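Putative nucleotide-diphospho-sugar transferase (PDB 3CGX) is a putative transferase of nucleotide-diphospho sugars, probably moving a sugar from an activated nucleotide donor to an acceptor that is not known. Local coordinates at residues C6-V11 / V106-S111; F10-E15 / C57-D62. All coordinates share one frame; numbering follows the deposited sequence.

Contact 1 of 2, residues C6-V11 / V106-S111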
loop_
_atom_site.group_PDB
_atom_site.type_symbol
_atom_site.label_atom_id
_atom_site.label_comp_id
_atom_site.label_asym_id
_atom_site.label_seq_id
_atom_site.Cartn_x
_atom_site.Cartn_y
_atom_site.Cartn_z
ATOM N N CYS A 6 -9.256 -11.071 -3.276
ATOM C CA CYS A 6 -9.106 -10.299 -2.055
ATOM C C CYS A 6 -7.964 -9.288 -2.165
ATOM O O CYS A 6 -6.922 -9.570 -2.745
ATOM C CB CYS A 6 -8.866 -11.220 -0.840
ATOM S SG CYS A 6 -9.099 -10.282 0.738
ATOM N N ILE A 7 -8.208 -8.093 -1.637
ATOM C CA ILE A 7 -7.191 -7.030 -1.532
ATOM C C ILE A 7 -6.797 -6.868 -0.074
ATOM O O ILE A 7 -7.660 -6.659 0.790
ATOM C CB ILE A 7 -7.677 -5.658 -2.028
ATOM C CG1 ILE A 7 -8.110 -5.693 -3.497
ATOM C CG2 ILE A 7 -6.617 -4.587 -1.776
ATOM C CD1 ILE A 7 -9.132 -4.557 -3.823
ATOM N N LEU A 8 -5.513 -7.064 0.203
ATOM C CA LEU A 8 -4.960 -6.831 1.531
ATOM C C LEU A 8 -4.261 -5.483 1.513
ATOM O O LEU A 8 -3.268 -5.277 0.800
ATOM C CB LEU A 8 -3.987 -7.907 1.930
ATOM C CG LEU A 8 -4.454 -9.344 1.776
ATOM C CD1 LEU A 8 -3.313 -10.358 2.061
ATOM C CD2 LEU A 8 -5.729 -9.591 2.628
ATOM N N PHE A 9 -4.790 -4.589 2.329
ATOM C CA PHE A 9 -4.400 -3.170 2.356
ATOM C C PHE A 9 -3.681 -2.847 3.668
ATOM O O PHE A 9 -4.256 -2.833 4.720
ATOM C CB PHE A 9 -5.640 -2.317 2.096
ATOM C CG PHE A 9 -5.394 -0.806 2.011
ATOM C CD1 PHE A 9 -4.321 -0.287 1.287
ATOM C CD2 PHE A 9 -6.288 0.095 2.581
ATOM C CE1 PHE A 9 -4.158 1.098 1.140
ATOM C CE2 PHE A 9 -6.080 1.502 2.443
ATOM C CZ PHE A 9 -4.992 1.968 1.739
ATOM N N PHE A 10 -2.375 -2.645 3.563
ATOM C CA PHE A 10 -1.490 -2.462 4.711
ATOM C C PHE A 10 -1.390 -1.001 5.085
ATOM O O PHE A 10 -1.003 -0.145 4.275
ATOM C CB PHE A 10 -0.096 -3.074 4.403
ATOM C CG PHE A 10 0.052 -4.518 4.774
ATOM C CD1 PHE A 10 -0.953 -5.444 4.525
ATOM C CD2 PHE A 10 1.254 -4.979 5.349
ATOM C CE1 PHE A 10 -0.806 -6.750 4.919
ATOM C CE2 PHE A 10 1.421 -6.307 5.686
ATOM C CZ PHE A 10 0.404 -7.192 5.488
ATOM N N VAL A 11 -1.782 -0.732 6.335
ATOM C CA VAL A 11 -1.920 0.599 6.924
ATOM C C VAL A 11 -1.360 0.638 8.355
ATOM O O VAL A 11 -1.089 -0.375 8.963
ATOM C CB VAL A 11 -3.447 1.029 6.953
ATOM C CG1 VAL A 11 -4.077 1.040 5.525
ATOM C CG2 VAL A 11 -4.296 0.127 7.926
ATOM N N VAL A 106 -5.171 -12.996 -4.698
ATOM C CA VAL A 106 -4.938 -12.048 -3.649
ATOM C C VAL A 106 -3.838 -11.068 -4.003
ATOM O O VAL A 106 -2.786 -11.456 -4.464
ATOM C CB VAL A 106 -4.540 -12.786 -2.320
ATOM C CG1 VAL A 106 -4.274 -11.787 -1.202
ATOM C CG2 VAL A 106 -5.613 -13.796 -1.922
ATOM N N VAL A 107 -4.126 -9.782 -3.806
ATOM C CA VAL A 107 -3.103 -8.744 -3.945
ATOM C C VAL A 107 -2.927 -8.027 -2.605
ATOM O O VAL A 107 -3.884 -7.776 -1.866
ATOM C CB VAL A 107 -3.373 -7.720 -5.130
ATOM C CG1 VAL A 107 -3.470 -8.464 -6.513
ATOM C CG2 VAL A 107 -4.579 -6.949 -4.874
ATOM N N LEU A 108 -1.676 -7.749 -2.278
ATOM C CA LEU A 108 -1.336 -7.023 -1.059
ATOM C C LEU A 108 -0.632 -5.722 -1.475
ATOM O O LEU A 108 0.301 -5.718 -2.255
ATOM C CB LEU A 108 -0.486 -7.915 -0.140
ATOM C CG LEU A 108 -0.039 -7.450 1.254
ATOM C CD1 LEU A 108 0.432 -8.684 2.087
ATOM C CD2 LEU A 108 1.048 -6.420 1.153
HETATM N N MSE A 109 -1.095 -4.603 -0.946
HETATM C CA MSE A 109 -0.506 -3.342 -1.272
HETATM C C MSE A 109 -0.416 -2.429 -0.100
HETATM O O MSE A 109 -1.161 -2.569 0.870
HETATM C CB MSE A 109 -1.355 -2.691 -2.347
HETATM C CG MSE A 109 -2.723 -2.254 -1.894
HETATM SE SE MSE A 109 -3.772 -1.765 -3.529
HETATM C CE MSE A 109 -2.775 -0.226 -4.098
ATOM N N GLY A 110 0.486 -1.470 -0.216
ATOM C CA GLY A 110 0.704 -0.496 0.836
ATOM C C GLY A 110 -0.155 0.755 0.694
ATOM O O GLY A 110 -0.975 0.888 -0.222
ATOM N N SER A 111 0.067 1.692 1.599
ATOM C CA SER A 111 -0.807 2.844 1.689
ATOM C C SER A 111 -0.084 4.180 1.509
ATOM O O SER A 111 -0.581 5.221 1.962
ATOM C CB SER A 111 -1.504 2.834 3.069
ATOM O OG SER A 111 -0.619 2.509 4.100
HETATM O O HOH W 1 2.045 1.009 3.451
#
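Leu-108 lies across one face of the Phe-10 ring: its CD2 is 4.1 Å from the centroid, 11° off the ring normal, a CH-pi contact, while its CD1 lies over the rim on the same side, 3.6 Å from Phe-10 CE1. The same leucine crosses Leu-8 at a slant, and beyond it Leu-8 CD1 meets Val-106 CG1 at 3.7 Å. Met-91 and Met-95 of helix 87-100 pack on Leu-108, and Met-91 on Phe-10 as well. On the other face of the sheet Ile-7 and Val-107 stand side by side, pointing the same way. Phe-9 turns its CG anti to the backbone N (chi1 -177°), which carries the ring forward along the neighbouring strand, past Met-109 to Ser-111 CB. Gly-110 O sits at the edge of that ring, 3.5 Å from Phe-9 CE1, buried and without a polar partner in the model. Four parallel-strand bonds join the backbones, from Val-107 N to Cys-6 O at one end to Phe-10 N to Met-109 O at the other. Beyond them the pairing passes to a side chain: Ser-111 OG donates to a lone pair of Phe-10 O over 2.7 Å, in the carbonyl plane. Strands 5-11 and 105-109 are neighbouring parallel strands in the middle of the seven-stranded, Rossmann-like GT-A sheet, with strand order 3-2-1-4-6-5-7, and their carboxyl ends are where such enzymes usually bind the nucleotide.

Contact 2 of 2, residues F10-E15 / C57-D62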
loop_
_atom_site.group_PDB
_atom_site.type_symbol
_atom_site.label_atom_id
_atom_site.label_comp_id
_atom_site.label_asym_id
_atom_site.label_seq_id
_atom_site.Cartn_x
_atom_site.Cartn_y
_atom_site.Cartn_z
ATOM N N PHE A 10 -2.375 -2.645 3.563
ATOM C CA PHE A 10 -1.490 -2.462 4.711
ATOM C C PHE A 10 -1.390 -1.001 5.085
ATOM O O PHE A 10 -1.003 -0.145 4.275
ATOM C CB PHE A 10 -0.096 -3.074 4.403
ATOM C CG PHE A 10 0.052 -4.518 4.774
ATOM C CD1 PHE A 10 -0.953 -5.444 4.525
ATOM C CD2 PHE A 10 1.254 -4.979 5.349
ATOM C CE1 PHE A 10 -0.806 -6.750 4.919
ATOM C CE2 PHE A 10 1.421 -6.307 5.686
ATOM C CZ PHE A 10 0.404 -7.192 5.488
ATOM N N VAL A 11 -1.782 -0.732 6.335
ATOM C CA VAL A 11 -1.920 0.599 6.924
ATOM C C VAL A 11 -1.360 0.638 8.355
ATOM O O VAL A 11 -1.089 -0.375 8.963
ATOM C CB VAL A 11 -3.447 1.029 6.953
ATOM C CG1 VAL A 11 -4.077 1.040 5.525
ATOM C CG2 VAL A 11 -4.296 0.127 7.926
ATOM N N LYS A 12 -1.122 1.832 8.836
ATOM C CA LYS A 12 -0.844 2.116 10.251
ATOM C C LYS A 12 -1.788 3.237 10.752
ATOM O O LYS A 12 -2.135 4.162 10.002
ATOM C CB LYS A 12 0.608 2.529 10.454
ATOM C CG LYS A 12 1.028 2.718 11.888
ATOM C CD LYS A 12 2.518 2.842 12.069
ATOM C CE LYS A 12 2.876 3.072 13.559
ATOM N NZ LYS A 12 4.326 3.256 13.659
ATOM N N TYR A 13 -2.214 3.133 12.014
ATOM C CA TYR A 13 -3.080 4.171 12.580
ATOM C C TYR A 13 -2.281 5.487 12.509
ATOM O O TYR A 13 -1.133 5.536 12.926
ATOM C CB TYR A 13 -3.574 3.883 14.006
ATOM C CG TYR A 13 -4.674 4.841 14.318
ATOM C CD1 TYR A 13 -5.983 4.562 13.928
ATOM C CD2 TYR A 13 -4.402 6.077 14.929
ATOM C CE1 TYR A 13 -7.026 5.490 14.138
ATOM C CE2 TYR A 13 -5.431 7.013 15.146
ATOM C CZ TYR A 13 -6.738 6.712 14.722
ATOM O OH TYR A 13 -7.775 7.609 14.896
ATOM N N PRO A 14 -2.879 6.553 11.928
ATOM C CA PRO A 14 -2.177 7.838 11.670
ATOM C C PRO A 14 -2.017 8.749 12.892
ATOM O O PRO A 14 -2.538 9.875 12.926
ATOM C CB PRO A 14 -3.032 8.481 10.600
ATOM C CG PRO A 14 -4.444 7.990 10.967
ATOM C CD PRO A 14 -4.268 6.582 11.431
ATOM N N GLU A 15 -1.287 8.249 13.876
ATOM C CA GLU A 15 -1.007 9.014 15.094
ATOM C C GLU A 15 0.207 9.912 14.911
ATOM O O GLU A 15 1.258 9.422 14.471
ATOM C CB GLU A 15 -0.697 8.071 16.235
ATOM C CG GLU A 15 -0.574 8.780 17.536
ATOM C CD GLU A 15 -0.283 7.815 18.672
ATOM O OE1 GLU A 15 -0.480 6.585 18.497
ATOM O OE2 GLU A 15 0.164 8.299 19.729
ATOM N N CYS A 57 -5.351 -4.336 6.906
ATOM C CA CYS A 57 -4.361 -4.985 7.793
ATOM C C CYS A 57 -3.433 -3.955 8.392
ATOM O O CYS A 57 -2.623 -3.350 7.677
ATOM C CB CYS A 57 -3.552 -6.024 6.995
ATOM S SG CYS A 57 -4.526 -7.298 6.196
ATOM N N TYR A 58 -3.573 -3.740 9.712
ATOM C CA TYR A 58 -2.881 -2.688 10.406
ATOM C C TYR A 58 -1.692 -3.114 11.272
ATOM O O TYR A 58 -1.631 -4.191 11.885
ATOM C CB TYR A 58 -3.870 -1.888 11.252
ATOM C CG TYR A 58 -4.595 -2.643 12.339
ATOM C CD1 TYR A 58 -4.025 -2.825 13.580
ATOM C CD2 TYR A 58 -5.898 -3.150 12.138
ATOM C CE1 TYR A 58 -4.703 -3.456 14.555
ATOM C CE2 TYR A 58 -6.561 -3.803 13.117
ATOM C CZ TYR A 58 -5.962 -3.961 14.319
ATOM O OH TYR A 58 -6.636 -4.605 15.340
ATOM N N VAL A 59 -0.727 -2.223 11.282
ATOM C CA VAL A 59 0.458 -2.402 12.057
ATOM C C VAL A 59 0.008 -2.589 13.509
ATOM O O VAL A 59 -0.786 -1.772 14.037
ATOM C CB VAL A 59 1.431 -1.224 11.912
ATOM C CG1 VAL A 59 2.579 -1.278 12.920
ATOM C CG2 VAL A 59 1.984 -1.159 10.451
ATOM N N PRO A 60 0.510 -3.658 14.154
ATOM C CA PRO A 60 0.083 -3.934 15.503
ATOM C C PRO A 60 0.525 -2.893 16.491
ATOM O O PRO A 60 1.564 -2.240 16.339
ATOM C CB PRO A 60 0.728 -5.288 15.806
ATOM C CG PRO A 60 1.727 -5.491 14.868
ATOM C CD PRO A 60 1.382 -4.737 13.641
ATOM N N GLY A 61 -0.303 -2.698 17.501
ATOM C CA GLY A 61 -0.000 -1.742 18.551
ATOM C C GLY A 61 -0.811 -1.911 19.820
ATOM O O GLY A 61 -0.990 -3.010 20.342
ATOM N N ASP A 62 -1.310 -0.791 20.311
ATOM C CA ASP A 62 -2.090 -0.796 21.578
ATOM C C ASP A 62 -3.429 -1.540 21.439
ATOM O O ASP A 62 -3.991 -1.688 20.316
ATOM C CB ASP A 62 -2.305 0.632 22.035
ATOM C CG ASP A 62 -0.971 1.321 22.488
ATOM O OD1 ASP A 62 0.022 0.606 22.774
ATOM O OD2 ASP A 62 -0.919 2.573 22.548
HETATM O O HOH W 2 -1.597 0.760 13.690
#
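Lys-12 runs past Val-59 where strands 5-11 and 53-58 come apart. Its CB meets Val-59 CG2 at 3.9 Å, and its CG lies 4.0 Å from Val-59 CB, the two side chains crossing at a slant. CG is anti to the backbone N (chi1 -175°) and the chain stays extended through CD and CE, which carries the ammonium beyond the valine to the carbonyl oxygen of Lys-18, where NZ makes its hydrogen bond. Further back along the strands, Cys-57 CB approaches Phe-10 CE1 to 3.5 Å, obliquely to the ring. Cys-57 SG, beside the backbone N and anti to the carbonyl carbon, makes a loose sulfur-aromatic contact, 5.1 Å from the Phe-10 ring centroid and 61° off the normal. The pairing here is parallel, the strands joined in the chain through helices 21-27 and 29-47 as a beta-alpha-beta crossover, the repeating unit of the Rossmann-like half of a GT-A fold. Val-11 uses both backbone groups: its N donates to Cys-57 O, tilted 30° out of the carbonyl plane, and its O accepts from Val-59 N at 3.0 Å. Cys-57 O is also held by Gln-82 NE2, so two donors grip it. On the face carrying Val-11, its CG2 meets Tyr-58 CB at 3.9 Å, while the tyrosine ring leads away to stack on Phe-69 of helix 65-73. Past the last direct bond a water takes over, accepting from Tyr-13 N and donating to Val-59 O over 2.7 Å.

How the contacts relate
Strand 5-11 is common to both: contact 1 joins it to strand 105-109, and contact 2 joins it to strand 53-58 on its opposite edge, the centres lying about 13 Å apart. Phe-9 O, in contact 1, probably accepts a hydrogen bond from Cys-57 N of contact 2 over 2.9 Å, and Phe-10 and Val-11 belong to both. Tyr-36 OH ties the two together as well, bonding Ser-111 OG in one and Lys-12 N in the other. The side chains of Ser-111 and Lys-12 each lie about 4 Å from a bound imidazole, probably from the crystallisation liquor, consistent with a pocket at the carboxyl ends of these strands.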